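Local coordinates for protein putative oxidoreductase with NAD(P)-binding Rossmann-fold domain (Clostridium difficile, PDB 3UUW) that is probably an NAD(P)-dependent dehydrogenase of the Gfo/Idh/MocA family, binding its dinucleotide in a Rossmann-fold domain, with a substrate not yet established, at residues H92-K97 / N119-F124; G123-F128 / Y168-D173. All coordinates share one frame; numbering follows the deposited sequence.

Interaction 1 pairs strands 92-95 and 120-122, the last two of the parallel Rossmann sheet, and interaction 2 follows directly along the chain: G123 and F124 belong to both. Leaving the edge strand 120-122, the chain runs through a 3-10 turn that docks on helix 160-179, next to the mixed sheet of the C-terminal domain. The two centres lie about 12 Å apart, and K97 bridges them, its CD packing 3.5 Å from H170 NE2. Together they carry the chain from the domain expected to bind the dinucleotide to the one that, as in relatives of the Gfo/Idh/MocA family, probably helps to form the substrate side of the cleft.

Interaction 1 of 2, residues H92-K97 / N119-F124; sequences HVYVDK and NLMVGF
V93 and V95 hold the neighbouring strand through a parallel ladder: V93 N binds N119 O, M121 N binds V93 O at 2.9 Å, V95 N binds M121 O, and G123 N closes it on V95 O with a more bent bond (143°). H92 extends the ladder by a side chain, its ND1 accepting from the backbone N of N119, in the ring plane at 3.0 Å along a straight line. This is the beta-alpha-beta unit of a Rossmann fold, with helix 103-116 as the crossover and 120-122 as the edge strand of the sheet within the chain.

Apolar contacts lie on both faces. V93 CB meets L120 CD1, and V95 CG1 meets V122 CG2 at 4.1 Å. On the other face the extended M121 chain brings SD to the edge of the Y94 ring, a Met-aromatic contact 5.3 Å from the centroid. With CG anti to the backbone N (chi1 175°), Y94 reaches along the sheet until OH lies 3.1 Å from G123 CA; that hydroxyl is hydrogen-bonded to Y22.

Beyond the strands, V122 CG1 and F124 CE1 both press on K97 CB, at 3.6 and 3.7 Å. A water joins D96 OD1, which also bonds to Y22, with K97 N and G123 O.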
ATOM      1  N   HIS A  92     -45.162   2.069   7.016  1.00 17.42           N
ATOM      2  CA  HIS A  92     -43.925   2.833   6.810  1.00 17.52           C
ATOM      3  C   HIS A  92     -43.190   2.178   5.662  1.00 17.18           C
ATOM      4  O   HIS A  92     -43.294   0.955   5.448  1.00 17.80           O
ATOM      5  CB  HIS A  92     -43.014   2.785   8.028  1.00 18.29           C
ATOM      6  CG  HIS A  92     -43.651   3.247   9.294  1.00 17.86           C
ATOM      7  ND1 HIS A  92     -43.700   4.574   9.666  1.00 19.61           N
ATOM      8  CD2 HIS A  92     -44.262   2.558  10.279  1.00 17.89           C
ATOM      9  CE1 HIS A  92     -44.304   4.677  10.832  1.00 19.56           C
ATOM     10  NE2 HIS A  92     -44.656   3.470  11.228  1.00 19.65           N
ATOM     11  N   VAL A  93     -42.422   2.961   4.910  1.00 15.77           N
ATOM     12  CA  VAL A  93     -41.754   2.419   3.734  1.00 15.49           C
ATOM     13  C   VAL A  93     -40.298   2.811   3.652  1.00 15.23           C
ATOM     14  O   VAL A  93     -39.959   3.987   3.790  1.00 15.71           O
ATOM     15  CB  VAL A  93     -42.441   2.894   2.463  1.00 14.64           C
ATOM     16  CG1 VAL A  93     -41.692   2.374   1.202  1.00 16.58           C
ATOM     17  CG2 VAL A  93     -43.890   2.423   2.458  1.00 16.29           C
ATOM     18  N   TYR A  94     -39.446   1.802   3.535  1.00 14.94           N
ATOM     19  CA  TYR A  94     -38.045   1.988   3.165  1.00 13.71           C
ATOM     20  C   TYR A  94     -37.905   1.578   1.703  1.00 13.72           C
ATOM     21  O   TYR A  94     -38.336   0.489   1.310  1.00 16.16           O
ATOM     22  CB  TYR A  94     -37.135   1.126   4.029  1.00 14.24           C
ATOM     23  CG  TYR A  94     -35.666   1.163   3.656  1.00 12.30           C
ATOM     24  CD1 TYR A  94     -35.162   0.420   2.560  1.00 14.25           C
ATOM     25  CD2 TYR A  94     -34.766   1.947   4.386  1.00 16.58           C
ATOM     26  CE1 TYR A  94     -33.808   0.460   2.228  1.00 16.11           C
ATOM     27  CE2 TYR A  94     -33.416   1.989   4.061  1.00 16.78           C
ATOM     28  CZ  TYR A  94     -32.944   1.250   2.981  1.00 15.87           C
ATOM     29  OH  TYR A  94     -31.591   1.303   2.688  1.00 17.16           O
ATOM     30  N   VAL A  95     -37.312   2.438   0.885  1.00 14.62           N
ATOM     31  CA  VAL A  95     -37.159   2.141  -0.554  1.00 14.09           C
ATOM     32  C   VAL A  95     -35.738   2.484  -1.010  1.00 16.27           C
ATOM     33  O   VAL A  95     -35.135   3.447  -0.536  1.00 15.39           O
ATOM     34  CB  VAL A  95     -38.240   2.918  -1.404  1.00 14.64           C
ATOM     35  CG1 VAL A  95     -38.013   4.435  -1.316  1.00 16.74           C
ATOM     36  CG2 VAL A  95     -38.229   2.493  -2.810  1.00 15.09           C
ATOM     37  N   ASP A  96     -35.196   1.688  -1.927  1.00 18.47           N
ATOM     38  CA  ASP A  96     -33.917   2.042  -2.538  1.00 20.23           C
ATOM     39  C   ASP A  96     -34.040   3.321  -3.349  1.00 20.07           C
ATOM     40  O   ASP A  96     -35.143   3.698  -3.799  1.00 21.59           O
ATOM     41  CB  ASP A  96     -33.392   0.920  -3.404  1.00 21.97           C
ATOM     42  CG  ASP A  96     -32.776  -0.174  -2.571  1.00 25.40           C
ATOM     43  OD1 ASP A  96     -31.811   0.118  -1.793  1.00 26.31           O
ATOM     44  OD2 ASP A  96     -33.252  -1.311  -2.681  1.00 28.78           O
ATOM     45  N   LYS A  97     -32.910   3.999  -3.515  1.00 19.64           N
ATOM     46  CA  LYS A  97     -32.875   5.234  -4.273  1.00 20.93           C
ATOM     47  C   LYS A  97     -33.096   4.953  -5.752  1.00 20.76           C
ATOM     48  O   LYS A  97     -32.836   3.834  -6.216  1.00 22.97           O
ATOM     49  CB  LYS A  97     -31.558   6.002  -4.029  1.00 21.12           C
ATOM     50  CG  LYS A  97     -30.209   5.243  -4.137  1.00 25.24           C
ATOM     51  CD  LYS A  97     -29.838   4.823  -5.556  1.00 31.21           C
ATOM     52  CE  LYS A  97     -30.050   3.350  -5.768  1.00 32.53           C
ATOM     53  NZ  LYS A  97     -29.872   2.948  -7.180  1.00 31.96           N
ATOM     54  N   ASN A 119     -43.158   7.079   8.105  1.00 17.45           N
ATOM     55  CA  ASN A 119     -41.814   7.345   7.640  1.00 16.87           C
ATOM     56  C   ASN A 119     -41.637   6.763   6.251  1.00 16.50           C
ATOM     57  O   ASN A 119     -41.996   5.594   5.995  1.00 18.82           O
ATOM     58  CB  ASN A 119     -40.772   6.718   8.572  1.00 16.12           C
ATOM     59  CG  ASN A 119     -40.719   7.392   9.924  1.00 19.85           C
ATOM     60  OD1 ASN A 119     -40.978   8.599  10.034  1.00 19.28           O
ATOM     61  ND2 ASN A 119     -40.374   6.620  10.966  1.00 21.33           N
ATOM     62  N   LEU A 120     -41.162   7.609   5.353  1.00 15.63           N
ATOM     63  CA  LEU A 120     -40.813   7.216   3.983  1.00 14.53           C
ATOM     64  C   LEU A 120     -39.339   7.540   3.890  1.00 16.55           C
ATOM     65  O   LEU A 120     -38.972   8.717   3.897  1.00 16.99           O
ATOM     66  CB  LEU A 120     -41.631   8.029   2.966  1.00 15.23           C
ATOM     67  CG  LEU A 120     -41.300   7.829   1.484  1.00 15.58           C
ATOM     68  CD1 LEU A 120     -41.437   6.384   1.075  1.00 18.63           C
ATOM     69  CD2 LEU A 120     -42.207   8.756   0.619  1.00 19.01           C
ATOM     70  N   MET A 121     -38.500   6.500   3.888  1.00 15.94           N
ATOM     71  CA  MET A 121     -37.046   6.661   3.898  1.00 15.49           C
ATOM     72  C   MET A 121     -36.424   6.100   2.626  1.00 15.94           C
ATOM     73  O   MET A 121     -36.782   4.997   2.189  1.00 17.34           O
ATOM     74  CB  MET A 121     -36.459   5.907   5.080  1.00 16.16           C
ATOM     75  CG  MET A 121     -35.000   6.173   5.349  1.00 15.19           C
ATOM     76  SD  MET A 121     -34.461   5.176   6.760  1.00 18.77           S
ATOM     77  CE  MET A 121     -32.793   5.837   6.973  1.00 18.42           C
ATOM     78  N   VAL A 122     -35.461   6.837   2.065  1.00 14.27           N
ATOM     79  CA  VAL A 122     -34.717   6.405   0.886  1.00 14.12           C
ATOM     80  C   VAL A 122     -33.363   5.869   1.330  1.00 13.38           C
ATOM     81  O   VAL A 122     -32.687   6.444   2.202  1.00 14.67           O
ATOM     82  CB  VAL A 122     -34.563   7.543  -0.143  1.00 15.46           C
ATOM     83  CG1 VAL A 122     -33.664   7.122  -1.287  1.00 16.28           C
ATOM     84  CG2 VAL A 122     -35.982   7.977  -0.649  1.00 17.57           C
ATOM     85  N   GLY A 123     -32.968   4.755   0.706  1.00 14.94           N
ATOM     86  CA  GLY A 123     -31.792   4.000   1.103  1.00 14.84           C
ATOM     87  C   GLY A 123     -30.449   4.531   0.674  1.00 14.75           C
ATOM     88  O   GLY A 123     -29.710   3.883  -0.128  1.00 17.38           O
ATOM     89  N   PHE A 124     -30.095   5.695   1.199  1.00 15.75           N
ATOM     90  CA  PHE A 124     -28.766   6.252   0.936  1.00 14.81           C
ATOM     91  C   PHE A 124     -27.819   5.653   1.957  1.00 14.68           C
ATOM     92  O   PHE A 124     -27.447   6.287   2.948  1.00 14.72           O
ATOM     93  CB  PHE A 124     -28.782   7.792   0.949  1.00 14.78           C
ATOM     94  CG  PHE A 124     -29.489   8.393  -0.232  1.00 15.13           C
ATOM     95  CD1 PHE A 124     -28.971   8.239  -1.516  1.00 16.81           C
ATOM     96  CD2 PHE A 124     -30.643   9.134  -0.072  1.00 17.72           C
ATOM     97  CE1 PHE A 124     -29.615   8.766  -2.584  1.00 17.80           C
ATOM     98  CE2 PHE A 124     -31.279   9.667  -1.156  1.00 18.86           C
ATOM     99  CZ  PHE A 124     -30.759   9.489  -2.408  1.00 19.58           C
TER
HETATM  100  O   HOH W   1     -30.676   2.458  -2.251  1.00 19.78           O

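Interaction 2 of 2, residues G123-F128 / Y168-D173; sequences GFNRRF and YIHVID
A chi1 of -172° swings the D173 carboxylate away from its backbone N and out from helix 160-179 to meet R127, whose chain stays extended from CG to NE and presents the guanidinium side-on. R127 NE binds D173 OD2 and R127 NH2 binds D173 OD1, each at 2.8 Å and nearly straight. Both carboxylate oxygens use their syn lone pairs, and the two groups are nearly coplanar, so this two-pronged salt bridge fixes the rotation of the carboxylate.

The same carboxylate lies flat over one face of the F124 ring, the planes 12° apart, with D173 OD2 3.4 Å from F124 CG; D173 CB adds a CH-pi contact to that ring, 4.1 Å from its centroid. At the ring edge, F124 CE1 touches I169 CG1 at 4.0 Å.

One turn back along the helix from D173, H170 lies under R126. R126 NH1 sits over the centre of the imidazole, 3.1 Å above its plane, and the guanidinium is inclined 33° to the ring. H170 ND1 and R126 N also share a water, 2.8 Å from ND1, which ties the helix to the main chain of the 3-10 turn.

F124 centres an inverse gamma turn that leads from strand 120-122 into the 3-10 turn 125-128. Second partners extend the grip: E292 takes NH1 of R127, and E225 of strand 224-231 takes NE of R126. Helix 295-305 packs against I169, strand 142-150 meets R126, and helix 269-281 touches N125 and F128.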
ATOM      1  N   GLY A 123     -32.968   4.755   0.706  1.00 14.94           N
ATOM      2  CA  GLY A 123     -31.792   4.000   1.103  1.00 14.84           C
ATOM      3  C   GLY A 123     -30.449   4.531   0.674  1.00 14.75           C
ATOM      4  O   GLY A 123     -29.710   3.883  -0.128  1.00 17.38           O
ATOM      5  N   PHE A 124     -30.095   5.695   1.199  1.00 15.75           N
ATOM      6  CA  PHE A 124     -28.766   6.252   0.936  1.00 14.81           C
ATOM      7  C   PHE A 124     -27.819   5.653   1.957  1.00 14.68           C
ATOM      8  O   PHE A 124     -27.447   6.287   2.948  1.00 14.72           O
ATOM      9  CB  PHE A 124     -28.782   7.792   0.949  1.00 14.78           C
ATOM     10  CG  PHE A 124     -29.489   8.393  -0.232  1.00 15.13           C
ATOM     11  CD1 PHE A 124     -28.971   8.239  -1.516  1.00 16.81           C
ATOM     12  CD2 PHE A 124     -30.643   9.134  -0.072  1.00 17.72           C
ATOM     13  CE1 PHE A 124     -29.615   8.766  -2.584  1.00 17.80           C
ATOM     14  CE2 PHE A 124     -31.279   9.667  -1.156  1.00 18.86           C
ATOM     15  CZ  PHE A 124     -30.759   9.489  -2.408  1.00 19.58           C
ATOM     16  N   ASN A 125     -27.425   4.401   1.708  1.00 14.58           N
ATOM     17  CA  ASN A 125     -26.605   3.660   2.661  1.00 15.18           C
ATOM     18  C   ASN A 125     -25.284   4.324   3.041  1.00 14.89           C
ATOM     19  O   ASN A 125     -24.796   4.148   4.162  1.00 16.19           O
ATOM     20  CB  ASN A 125     -26.357   2.224   2.180  1.00 15.42           C
ATOM     21  CG  ASN A 125     -25.702   2.189   0.837  1.00 17.36           C
ATOM     22  OD1 ASN A 125     -26.334   2.539  -0.165  1.00 17.41           O
ATOM     23  ND2 ASN A 125     -24.414   1.825   0.799  1.00 17.55           N
ATOM     24  N   ARG A 126     -24.708   5.101   2.125  1.00 14.70           N
ATOM     25  CA  ARG A 126     -23.419   5.726   2.382  1.00 15.14           C
ATOM     26  C   ARG A 126     -23.455   6.684   3.582  1.00 15.50           C
ATOM     27  O   ARG A 126     -22.450   6.849   4.257  1.00 15.45           O
ATOM     28  CB  ARG A 126     -22.882   6.370   1.102  1.00 13.84           C
ATOM     29  CG  ARG A 126     -22.433   5.363   0.109  1.00 16.06           C
ATOM     30  CD  ARG A 126     -22.341   5.934  -1.275  1.00 17.73           C
ATOM     31  NE  ARG A 126     -21.802   4.935  -2.176  1.00 17.77           N
ATOM     32  CZ  ARG A 126     -22.463   3.867  -2.592  1.00 20.16           C
ATOM     33  NH1 ARG A 126     -23.731   3.662  -2.246  1.00 23.12           N
ATOM     34  NH2 ARG A 126     -21.851   2.992  -3.391  1.00 23.67           N
ATOM     35  N   ARG A 127     -24.621   7.274   3.875  1.00 15.33           N
ATOM     36  CA  ARG A 127     -24.765   8.126   5.061  1.00 15.24           C
ATOM     37  C   ARG A 127     -24.594   7.349   6.374  1.00 15.55           C
ATOM     38  O   ARG A 127     -24.433   7.946   7.454  1.00 15.63           O
ATOM     39  CB  ARG A 127     -26.104   8.841   5.051  1.00 16.06           C
ATOM     40  CG  ARG A 127     -26.364   9.709   3.854  1.00 17.62           C
ATOM     41  CD  ARG A 127     -27.498  10.653   4.187  1.00 19.00           C
ATOM     42  NE  ARG A 127     -28.063  11.342   3.038  1.00 20.74           N
ATOM     43  CZ  ARG A 127     -28.953  12.330   3.126  1.00 23.38           C
ATOM     44  NH1 ARG A 127     -29.312  12.819   4.308  1.00 22.15           N
ATOM     45  NH2 ARG A 127     -29.449  12.876   2.024  1.00 24.49           N
ATOM     46  N   PHE A 128     -24.645   6.016   6.284  1.00 13.71           N
ATOM     47  CA  PHE A 128     -24.489   5.128   7.426  1.00 14.89           C
ATOM     48  C   PHE A 128     -23.244   4.247   7.333  1.00 15.67           C
ATOM     49  O   PHE A 128     -23.022   3.370   8.180  1.00 15.90           O
ATOM     50  CB  PHE A 128     -25.744   4.252   7.590  1.00 16.25           C
ATOM     51  CG  PHE A 128     -26.939   5.008   8.061  1.00 15.68           C
ATOM     52  CD1 PHE A 128     -27.670   5.780   7.181  1.00 15.94           C
ATOM     53  CD2 PHE A 128     -27.312   4.991   9.390  1.00 17.73           C
ATOM     54  CE1 PHE A 128     -28.754   6.493   7.606  1.00 17.10           C
ATOM     55  CE2 PHE A 128     -28.403   5.708   9.818  1.00 20.74           C
ATOM     56  CZ  PHE A 128     -29.119   6.458   8.922  1.00 18.43           C
ATOM     57  N   TYR A 168     -24.903   7.743 -10.129  1.00 19.67           N
ATOM     58  CA  TYR A 168     -24.214   8.987  -9.782  1.00 16.64           C
ATOM     59  C   TYR A 168     -24.887   9.664  -8.589  1.00 17.65           C
ATOM     60  O   TYR A 168     -24.250  10.437  -7.872  1.00 18.12           O
ATOM     61  CB  TYR A 168     -24.197   9.941 -10.953  1.00 17.66           C
ATOM     62  CG  TYR A 168     -23.286  11.145 -10.839  1.00 15.16           C
ATOM     63  CD1 TYR A 168     -21.929  11.014 -10.517  1.00 17.13           C
ATOM     64  CD2 TYR A 168     -23.749  12.397 -11.156  1.00 15.64           C
ATOM     65  CE1 TYR A 168     -21.078  12.137 -10.466  1.00 15.57           C
ATOM     66  CE2 TYR A 168     -22.906  13.539 -11.095  1.00 15.22           C
ATOM     67  CZ  TYR A 168     -21.573  13.394 -10.773  1.00 16.28           C
ATOM     68  OH  TYR A 168     -20.758  14.517 -10.755  1.00 16.74           O
ATOM     69  N   ILE A 169     -26.154   9.337  -8.364  1.00 18.22           N
ATOM     70  CA  ILE A 169     -26.908   9.899  -7.249  1.00 18.01           C
ATOM     71  C   ILE A 169     -26.211   9.593  -5.924  1.00 17.55           C
ATOM     72  O   ILE A 169     -26.286  10.396  -4.986  1.00 17.53           O
ATOM     73  CB  ILE A 169     -28.385   9.398  -7.238  1.00 18.66           C
ATOM     74  CG1 ILE A 169     -29.255  10.254  -6.307  1.00 18.37           C
ATOM     75  CG2 ILE A 169     -28.458   7.912  -6.846  1.00 22.06           C
ATOM     76  CD1 ILE A 169     -30.741   9.943  -6.455  1.00 20.09           C
ATOM     77  N   HIS A 170     -25.552   8.441  -5.831  1.00 17.99           N
ATOM     78  CA  HIS A 170     -24.812   8.111  -4.611  1.00 18.36           C
ATOM     79  C   HIS A 170     -23.661   9.069  -4.350  1.00 17.66           C
ATOM     80  O   HIS A 170     -23.416   9.441  -3.201  1.00 17.97           O
ATOM     81  CB  HIS A 170     -24.256   6.692  -4.643  1.00 18.98           C
ATOM     82  CG  HIS A 170     -25.283   5.635  -4.419  1.00 21.51           C
ATOM     83  ND1 HIS A 170     -26.023   5.543  -3.258  1.00 26.09           N
ATOM     84  CD2 HIS A 170     -25.661   4.591  -5.194  1.00 26.64           C
ATOM     85  CE1 HIS A 170     -26.831   4.500  -3.339  1.00 30.79           C
ATOM     86  NE2 HIS A 170     -26.623   3.899  -4.501  1.00 28.31           N
ATOM     87  N   VAL A 171     -22.972   9.458  -5.414  1.00 16.26           N
ATOM     88  CA  VAL A 171     -21.861  10.402  -5.324  1.00 16.14           C
ATOM     89  C   VAL A 171     -22.368  11.787  -4.884  1.00 15.40           C
ATOM     90  O   VAL A 171     -21.835  12.408  -3.936  1.00 15.94           O
ATOM     91  CB  VAL A 171     -21.085  10.451  -6.670  1.00 16.94           C
ATOM     92  CG1 VAL A 171     -19.973  11.498  -6.615  1.00 17.85           C
ATOM     93  CG2 VAL A 171     -20.492   9.078  -7.001  1.00 17.72           C
ATOM     94  N   ILE A 172     -23.409  12.266  -5.559  1.00 15.27           N
ATOM     95  CA  ILE A 172     -24.020  13.575  -5.261  1.00 15.89           C
ATOM     96  C   ILE A 172     -24.608  13.575  -3.857  1.00 15.39           C
ATOM     97  O   ILE A 172     -24.387  14.509  -3.102  1.00 14.98           O
ATOM     98  CB  ILE A 172     -25.073  13.946  -6.301  1.00 16.45           C
ATOM     99  CG1 ILE A 172     -24.419  14.103  -7.676  1.00 16.91           C
ATOM    100  CG2 ILE A 172     -25.842  15.250  -5.923  1.00 17.41           C
ATOM    101  CD1 ILE A 172     -23.214  15.075  -7.717  1.00 16.54           C
ATOM    102  N   ASP A 173     -25.348  12.535  -3.487  1.00 15.89           N
ATOM    103  CA  ASP A 173     -25.915  12.533  -2.141  1.00 15.48           C
ATOM    104  C   ASP A 173     -24.832  12.556  -1.057  1.00 15.35           C
ATOM    105  O   ASP A 173     -24.956  13.259  -0.055  1.00 15.72           O
ATOM    106  CB  ASP A 173     -26.814  11.328  -1.888  1.00 15.43           C
ATOM    107  CG  ASP A 173     -27.545  11.446  -0.561  1.00 18.26           C
ATOM    108  OD1 ASP A 173     -28.508  12.251  -0.493  1.00 19.36           O
ATOM    109  OD2 ASP A 173     -27.131  10.775   0.410  1.00 18.46           O
TER
HETATM  110  O   HOH W   2     -25.797   6.162  -0.516  1.00 17.01           O